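Local coordinates for protein BOLA1, chloroplastic (Arabidopsis thaliana, PDB 4PUG), which pairs with monothiol glutaredoxins to bind a labile, oxygen-sensitive iron-sulfur cluster and may regulate transcription or iron-sulfur cluster biogenesis, at residues M10-K13 against L14-L18; E26-S29 against Y30-G34; V50-S54 against K55-G59. All blocks are in the same frame, centred on the assembly; numbering follows the deposited sequence. Where two conformers were deposited one is given.

Contact 1: M10-K13 against L14-L18; sequences MREK and LQKEL
Leu-14 sits one helical turn beyond Met-10: its backbone N donates to Met-10 O at 2.9 Å, and CG of the Leu-14 side chain packs beside that oxygen at 3.2 Å, a contact and not a bond. The leucine leaves with CG anti to its own carbonyl carbon (chi1 -65°), which lays the branch back over the preceding turn. This is the buried face of helix 6-18. Met-10 and Leu-14 both press on strands 22-27 and 47-53 there, so the turn is packed against the three-stranded sheet of the BolA fold, with the bonds Gln-15 N to Arg-11 O, Lys-16 N to Glu-12 O and Glu-17 N to Lys-13 O carrying the ladder round the helix. At one flank the pairing passes through water: a single molecule accepts from Arg-11 NH1 at 2.8 Å, in the plane of the guanidinium, and donates to Gln-15 OE1 at 2.8 Å. Arg-11 NH1 also reaches Leu-23 O on strand 22-27. The solvent side is looser. Glu-12 and Lys-16 run alongside each other, but it is carbon CE of the lysine that meets Glu-12 OE2, at 3.5 Å, while NZ stays 4.7 Å from that oxygen. Lys-16 NZ forms its salt bridge with neighbouring Glu-17 instead, to OE2 at 3.5 Å.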
loop_
_atom_site.group_PDB
_atom_site.type_symbol
_atom_site.label_atom_id
_atom_site.label_comp_id
_atom_site.label_asym_id
_atom_site.label_seq_id
_atom_site.Cartn_x
_atom_site.Cartn_y
_atom_site.Cartn_z
ATOM N N MET A 10 -2.021 3.788 5.400
ATOM C CA MET A 10 -2.277 2.741 4.423
ATOM C C MET A 10 -2.787 1.466 5.084
ATOM O O MET A 10 -3.760 0.877 4.620
ATOM C CB MET A 10 -1.032 2.458 3.582
ATOM C CG MET A 10 -0.612 3.629 2.715
ATOM S SD MET A 10 0.853 3.306 1.718
ATOM C CE MET A 10 2.003 2.753 2.965
ATOM N N ARG A 11 -2.144 1.045 6.171
ATOM C CA ARG A 11 -2.601 -0.152 6.879
ATOM C C ARG A 11 -4.022 -0.000 7.406
ATOM O O ARG A 11 -4.840 -0.903 7.249
ATOM C CB ARG A 11 -1.663 -0.539 8.026
ATOM C CG ARG A 11 -2.138 -1.776 8.780
ATOM C CD ARG A 11 -1.073 -2.321 9.711
ATOM N NE ARG A 11 0.154 -2.654 8.995
ATOM C CZ ARG A 11 0.355 -3.793 8.340
ATOM N NH1 ARG A 11 -0.593 -4.719 8.300
ATOM N NH2 ARG A 11 1.508 -4.005 7.719
ATOM N N GLU A 12 -4.308 1.140 8.029
ATOM C CA GLU A 12 -5.636 1.409 8.570
ATOM C C GLU A 12 -6.685 1.348 7.472
ATOM O O GLU A 12 -7.670 0.621 7.585
ATOM C CB GLU A 12 -5.675 2.774 9.267
ATOM C CG GLU A 12 -7.013 3.105 9.930
ATOM C CD GLU A 12 -7.956 3.881 9.021
ATOM O OE1 GLU A 12 -7.533 4.262 7.910
ATOM O OE2 GLU A 12 -9.118 4.114 9.416
ATOM N N LYS A 13 -6.457 2.110 6.405
ATOM C CA LYS A 13 -7.376 2.146 5.271
ATOM C C LYS A 13 -7.613 0.772 4.646
ATOM O O LYS A 13 -8.753 0.339 4.513
ATOM C CB LYS A 13 -6.885 3.120 4.200
ATOM C CG LYS A 13 -7.849 3.260 3.042
ATOM C CD LYS A 13 -8.175 4.715 2.766
ATOM C CE LYS A 13 -9.387 4.835 1.855
ATOM N NZ LYS A 13 -9.603 6.232 1.385
ATOM N N LEU A 14 -6.536 0.091 4.269
ATOM C CA LEU A 14 -6.655 -1.218 3.626
ATOM C C LEU A 14 -7.326 -2.253 4.524
ATOM O O LEU A 14 -8.233 -2.965 4.087
ATOM C CB LEU A 14 -5.288 -1.724 3.164
ATOM C CG LEU A 14 -4.622 -0.891 2.072
ATOM C CD1 LEU A 14 -3.229 -1.416 1.764
ATOM C CD2 LEU A 14 -5.485 -0.873 0.817
ATOM N N GLN A 15 -6.887 -2.327 5.777
ATOM C CA GLN A 15 -7.456 -3.279 6.722
ATOM C C GLN A 15 -8.936 -3.001 6.949
ATOM O O GLN A 15 -9.738 -3.927 7.043
ATOM C CB GLN A 15 -6.705 -3.242 8.053
ATOM C CG GLN A 15 -7.076 -4.368 8.990
ATOM C CD GLN A 15 -6.699 -5.728 8.436
ATOM O OE1 GLN A 15 -5.587 -5.925 7.945
ATOM N NE2 GLN A 15 -7.628 -6.677 8.506
ATOM N N LYS A 16 -9.298 -1.724 7.027
ATOM C CA LYS A 16 -10.696 -1.353 7.226
ATOM C C LYS A 16 -11.563 -1.689 6.010
ATOM O O LYS A 16 -12.648 -2.248 6.156
ATOM C CB LYS A 16 -10.841 0.131 7.594
ATOM C CG LYS A 16 -12.290 0.557 7.808
ATOM C CD LYS A 16 -12.402 1.862 8.580
ATOM C CE LYS A 16 -12.038 3.059 7.722
ATOM N NZ LYS A 16 -13.248 3.776 7.235
ATOM N N GLU A 17 -11.086 -1.362 4.814
ATOM C CA GLU A 17 -11.905 -1.539 3.612
ATOM C C GLU A 17 -11.981 -2.973 3.079
ATOM O O GLU A 17 -13.020 -3.393 2.568
ATOM C CB GLU A 17 -11.471 -0.577 2.500
ATOM C CG GLU A 17 -11.781 0.881 2.799
ATOM C CD GLU A 17 -13.189 1.072 3.331
ATOM O OE1 GLU A 17 -14.135 0.529 2.722
ATOM O OE2 GLU A 17 -13.346 1.759 4.363
ATOM N N LEU A 18 -10.896 -3.728 3.206
ATOM C CA LEU A 18 -10.828 -5.042 2.572
ATOM C C LEU A 18 -10.790 -6.204 3.561
ATOM O O LEU A 18 -10.825 -7.366 3.152
ATOM C CB LEU A 18 -9.626 -5.101 1.628
ATOM C CG LEU A 18 -9.654 -4.047 0.520
ATOM C CD1 LEU A 18 -8.421 -4.149 -0.360
ATOM C CD2 LEU A 18 -10.922 -4.182 -0.311
HETATM O O HOH W 1 -3.175 -5.149 9.232
#

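Contact 2: E26-S29 against Y30-G34; sequences EDVS and YQHAG
The backbone leaves strand 22-27 and winds at once into a short, weakly bonded helical turn, in which Gln-31 N donates to Val-28 O at 3.2 Å while Ser-29 O accepts from both His-32 N and Ala-33 N. The two donors reach Ser-29 O differently: Ala-33 N, at 2.8 Å, lies almost in line with the carbonyl bond, whereas His-32 N stands well above the carbonyl plane. An Asx turn starts the bend. Asp-27 OD1 takes the backbone N of Ser-29 at 2.9 Å and the hydroxyl OG of the same serine at 2.8 Å, the latter on its syn side. Tyr-30 folds back over the chain because CG lies between its backbone N and carbonyl carbon (chi1 54°). One face of its ring covers the Val-28 carbonyl carbon, and CE2 comes 3.1 Å from Asp-27 O. At the far end of the ring, a water bonded to Tyr-30 OH also donates to Asp-27 O at 2.7 Å. The His-32 ring lies alongside Val-28, its CD2 3.1 Å from Val-28 O, and that imidazole also meets the ring of His-47. Ser-29 OG has further partners in the backbone N atoms of Thr-46 and His-47. The chemistry thus implies two levels of fixing: the carboxylate holds Ser-29 locally, and the serine hydroxyl ties the turn to the backbone where strand 47-53 begins, with the exposed tyrosine ring laid over the Val-28 backbone.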
loop_
_atom_site.group_PDB
_atom_site.type_symbol
_atom_site.label_atom_id
_atom_site.label_comp_id
_atom_site.label_asym_id
_atom_site.label_seq_id
_atom_site.Cartn_x
_atom_site.Cartn_y
_atom_site.Cartn_z
ATOM N N GLU A 26 5.345 -2.995 2.936
ATOM C CA GLU A 26 6.794 -2.881 3.007
ATOM C C GLU A 26 7.291 -1.564 2.428
ATOM O O GLU A 26 7.061 -1.264 1.252
ATOM C CB GLU A 26 7.453 -4.046 2.267
ATOM C CG GLU A 26 8.966 -4.073 2.383
ATOM C CD GLU A 26 9.602 -5.094 1.462
ATOM O OE1 GLU A 26 9.032 -5.360 0.382
ATOM O OE2 GLU A 26 10.671 -5.631 1.817
ATOM N N ASP A 27 7.974 -0.788 3.264
ATOM C CA ASP A 27 8.602 0.459 2.848
ATOM C C ASP A 27 9.984 0.150 2.281
ATOM O O ASP A 27 10.856 -0.346 2.994
ATOM C CB ASP A 27 8.725 1.410 4.045
ATOM C CG ASP A 27 9.054 2.841 3.635
ATOM O OD1 ASP A 27 9.603 3.044 2.534
ATOM O OD2 ASP A 27 8.768 3.765 4.424
ATOM N N VAL A 28 10.177 0.435 0.998
ATOM C CA VAL A 28 11.484 0.278 0.368
ATOM C C VAL A 28 11.985 1.605 -0.199
ATOM O O VAL A 28 12.782 1.625 -1.138
ATOM C CB VAL A 28 11.459 -0.783 -0.753
ATOM C CG1 VAL A 28 11.335 -2.182 -0.164
ATOM C CG2 VAL A 28 10.330 -0.502 -1.734
ATOM N N SER A 29 11.520 2.709 0.383
ATOM C CA SER A 29 11.887 4.044 -0.082
ATOM C C SER A 29 13.390 4.314 0.035
ATOM O O SER A 29 13.947 5.073 -0.753
ATOM C CB SER A 29 11.109 5.113 0.690
ATOM O OG SER A 29 9.712 4.962 0.527
ATOM N N TYR A 30 14.033 3.686 1.016
ATOM C CA TYR A 30 15.449 3.907 1.303
ATOM C C TYR A 30 16.372 3.469 0.155
ATOM O O TYR A 30 17.547 3.856 0.116
ATOM C CB TYR A 30 15.840 3.192 2.597
ATOM C CG TYR A 30 15.487 1.717 2.622
ATOM C CD1 TYR A 30 16.351 0.768 2.097
ATOM C CD2 TYR A 30 14.292 1.275 3.177
ATOM C CE1 TYR A 30 16.037 -0.578 2.121
ATOM C CE2 TYR A 30 13.967 -0.067 3.203
ATOM C CZ TYR A 30 14.844 -0.990 2.674
ATOM O OH TYR A 30 14.529 -2.332 2.697
ATOM N N GLN A 31 15.828 2.676 -0.762
ATOM C CA GLN A 31 16.568 2.204 -1.927
ATOM C C GLN A 31 16.357 3.122 -3.127
ATOM O O GLN A 31 17.202 3.183 -4.021
ATOM C CB GLN A 31 16.108 0.794 -2.305
ATOM C CG GLN A 31 16.598 -0.316 -1.394
ATOM C CD GLN A 31 16.150 -1.681 -1.893
ATOM O OE1 GLN A 31 14.953 -1.967 -1.959
ATOM N NE2 GLN A 31 17.109 -2.528 -2.250
ATOM N N HIS A 32 15.228 3.824 -3.148
ATOM C CA HIS A 32 14.817 4.556 -4.341
ATOM C C HIS A 32 14.620 6.056 -4.175
ATOM O O HIS A 32 14.400 6.756 -5.160
ATOM C CB HIS A 32 13.543 3.934 -4.913
ATOM C CG HIS A 32 13.574 2.437 -4.956
ATOM N ND1 HIS A 32 14.396 1.730 -5.808
ATOM C CD2 HIS A 32 12.884 1.511 -4.250
ATOM C CE1 HIS A 32 14.214 0.435 -5.624
ATOM N NE2 HIS A 32 13.298 0.275 -4.681
ATOM N N ALA A 33 14.707 6.559 -2.949
ATOM C CA ALA A 33 14.448 7.978 -2.734
ATOM C C ALA A 33 15.155 8.560 -1.517
ATOM O O ALA A 33 15.874 7.866 -0.799
ATOM C CB ALA A 33 12.954 8.229 -2.647
ATOM N N GLY A 34 14.943 9.854 -1.302
ATOM C CA GLY A 34 15.508 10.546 -0.162
ATOM C C GLY A 34 16.924 11.023 -0.410
ATOM O O GLY A 34 17.552 10.645 -1.400
HETATM O O HOH W 2 11.939 -2.815 3.146
#

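Contact 3: V50-S54 against K55-G59; sequences VKIVS and KGFEG
Ser-54 OG is held by two partners: Gly-56 N donates to it at 2.9 Å with an N-H...O angle of 153°, and it is also hydrogen-bonded to Leu-18 O, the last residue of helix 6-18. The hydroxyl stands anti to the serine's backbone N (chi1 154°), which places it beside the carbonyl carbon, within bonding distance of Gly-56 N. Strand 47-53, the central strand of the BolA sheet, ends here, and residues 55-57 turn with helical backbone angles but without regular helix bonds. That turn brings Phe-57 back against the strand. The ring meets the backbone with its edge, CE2 lying 3.4 Å from Ile-52 O close to the ring plane, and the same CE2 is 4.0 Å from Ile-52 CG2, the two side chains crossing at about a right angle. Without the hydroxyl, as with an alanine here, Gly-56 N and Leu-18 O would probably lose the partner they share, and the turn could shift against the helix end. Leu-18 of helix 6-18 and Arg-65 and Val-69 of helix 62-72 also touch Phe-57, while Ile-52 meets Leu-14, Leu-18 and Val-69.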
loop_
_atom_site.group_PDB
_atom_site.type_symbol
_atom_site.label_atom_id
_atom_site.label_comp_id
_atom_site.label_asym_id
_atom_site.label_seq_id
_atom_site.Cartn_x
_atom_site.Cartn_y
_atom_site.Cartn_z
ATOM N N VAL A 50 2.980 -3.663 -1.478
ATOM C CA VAL A 50 1.823 -4.046 -0.679
ATOM C C VAL A 50 1.243 -5.378 -1.144
ATOM O O VAL A 50 0.901 -5.550 -2.317
ATOM C CB VAL A 50 0.719 -2.968 -0.724
ATOM C CG1 VAL A 50 -0.463 -3.380 0.138
ATOM C CG2 VAL A 50 1.270 -1.622 -0.263
ATOM N N LYS A 51 1.148 -6.324 -0.216
ATOM C CA LYS A 51 0.469 -7.580 -0.487
ATOM C C LYS A 51 -0.806 -7.659 0.340
ATOM O O LYS A 51 -0.776 -7.525 1.564
ATOM C CB LYS A 51 1.373 -8.778 -0.197
ATOM C CG LYS A 51 0.658 -10.112 -0.367
ATOM C CD LYS A 51 1.592 -11.295 -0.191
ATOM C CE LYS A 51 0.831 -12.601 -0.379
ATOM N NZ LYS A 51 1.662 -13.661 -1.013
ATOM N N ILE A 52 -1.929 -7.860 -0.340
ATOM C CA ILE A 52 -3.224 -7.929 0.319
ATOM C C ILE A 52 -3.934 -9.236 -0.021
ATOM O O ILE A 52 -4.277 -9.487 -1.179
ATOM C CB ILE A 52 -4.129 -6.752 -0.092
ATOM C CG1 ILE A 52 -3.361 -5.431 -0.016
ATOM C CG2 ILE A 52 -5.371 -6.704 0.784
ATOM C CD1 ILE A 52 -4.078 -4.266 -0.667
ATOM N N VAL A 53 -4.145 -10.066 0.994
ATOM C CA VAL A 53 -4.937 -11.281 0.869
ATOM C C VAL A 53 -6.284 -11.114 1.583
ATOM O O VAL A 53 -6.352 -11.098 2.832
ATOM C CB VAL A 53 -4.191 -12.509 1.421
ATOM C CG1 VAL A 53 -4.995 -13.764 1.151
ATOM C CG2 VAL A 53 -2.809 -12.614 0.783
ATOM N N SER A 54 -7.335 -11.002 0.769
ATOM C CA SER A 54 -8.681 -10.663 1.213
ATOM C C SER A 54 -9.722 -11.385 0.359
ATOM O O SER A 54 -9.486 -11.635 -0.826
ATOM C CB SER A 54 -8.897 -9.156 1.082
ATOM O OG SER A 54 -10.269 -8.853 0.929
ATOM N N LYS A 55 -10.878 -11.683 0.950
ATOM C CA LYS A 55 -11.984 -12.338 0.244
ATOM C C LYS A 55 -12.755 -11.384 -0.665
ATOM O O LYS A 55 -13.533 -11.816 -1.518
ATOM C CB LYS A 55 -12.962 -12.957 1.244
ATOM C CG LYS A 55 -12.409 -14.123 2.040
ATOM C CD LYS A 55 -13.316 -14.458 3.215
ATOM C CE LYS A 55 -12.852 -15.717 3.928
ATOM N NZ LYS A 55 -13.677 -16.009 5.133
ATOM N N GLY A 56 -12.549 -10.085 -0.467
ATOM C CA GLY A 56 -13.221 -9.073 -1.263
ATOM C C GLY A 56 -12.807 -9.086 -2.723
ATOM O O GLY A 56 -13.461 -8.469 -3.563
ATOM N N PHE A 57 -11.722 -9.794 -3.026
ATOM C CA PHE A 57 -11.198 -9.879 -4.388
ATOM C C PHE A 57 -11.855 -10.981 -5.219
ATOM O O PHE A 57 -11.619 -11.077 -6.425
ATOM C CB PHE A 57 -9.684 -10.095 -4.366
ATOM C CG PHE A 57 -8.913 -8.921 -3.837
ATOM C CD1 PHE A 57 -9.298 -7.628 -4.146
ATOM C CD2 PHE A 57 -7.806 -9.111 -3.026
ATOM C CE1 PHE A 57 -8.591 -6.543 -3.659
ATOM C CE2 PHE A 57 -7.095 -8.033 -2.534
ATOM C CZ PHE A 57 -7.488 -6.745 -2.853
ATOM N N GLU A 58 -12.668 -11.813 -4.572
ATOM C CA GLU A 58 -13.354 -12.914 -5.249
ATOM C C GLU A 58 -14.210 -12.448 -6.424
ATOM O O GLU A 58 -15.060 -11.569 -6.278
ATOM C CB GLU A 58 -14.214 -13.698 -4.257
ATOM C CG GLU A 58 -13.548 -14.950 -3.718
ATOM C CD GLU A 58 -14.081 -15.351 -2.358
ATOM O OE1 GLU A 58 -15.181 -14.892 -1.986
ATOM O OE2 GLU A 58 -13.391 -16.119 -1.655
ATOM N N GLY A 59 -13.973 -13.044 -7.589
ATOM C CA GLY A 59 -14.718 -12.706 -8.788
ATOM C C GLY A 59 -14.193 -11.481 -9.510
ATOM O O GLY A 59 -14.728 -11.083 -10.546
#

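In the fold
Along the chain the three contacts come in series: contact 1 lies on helix 6-18, contact 2 at the exit of strand 22-27, and contact 3 at the exit of strand 47-53. These two strands are antiparallel neighbours in the mixed sheet, so contacts 2 and 3 lie on opposite sides of the chain's centre, with centres about 25 Å apart and no touch between them. Contact 1 is about 21 Å from contact 2, centre to centre, but only about 12 Å from contact 3, and these two do meet where helix 6-18 lies on strand 47-53, as with Leu-14 on Val-50. The helix thus packs along the sheet and meets the end of that strand, while contact 2 is a surface turn across the chain's centre from both.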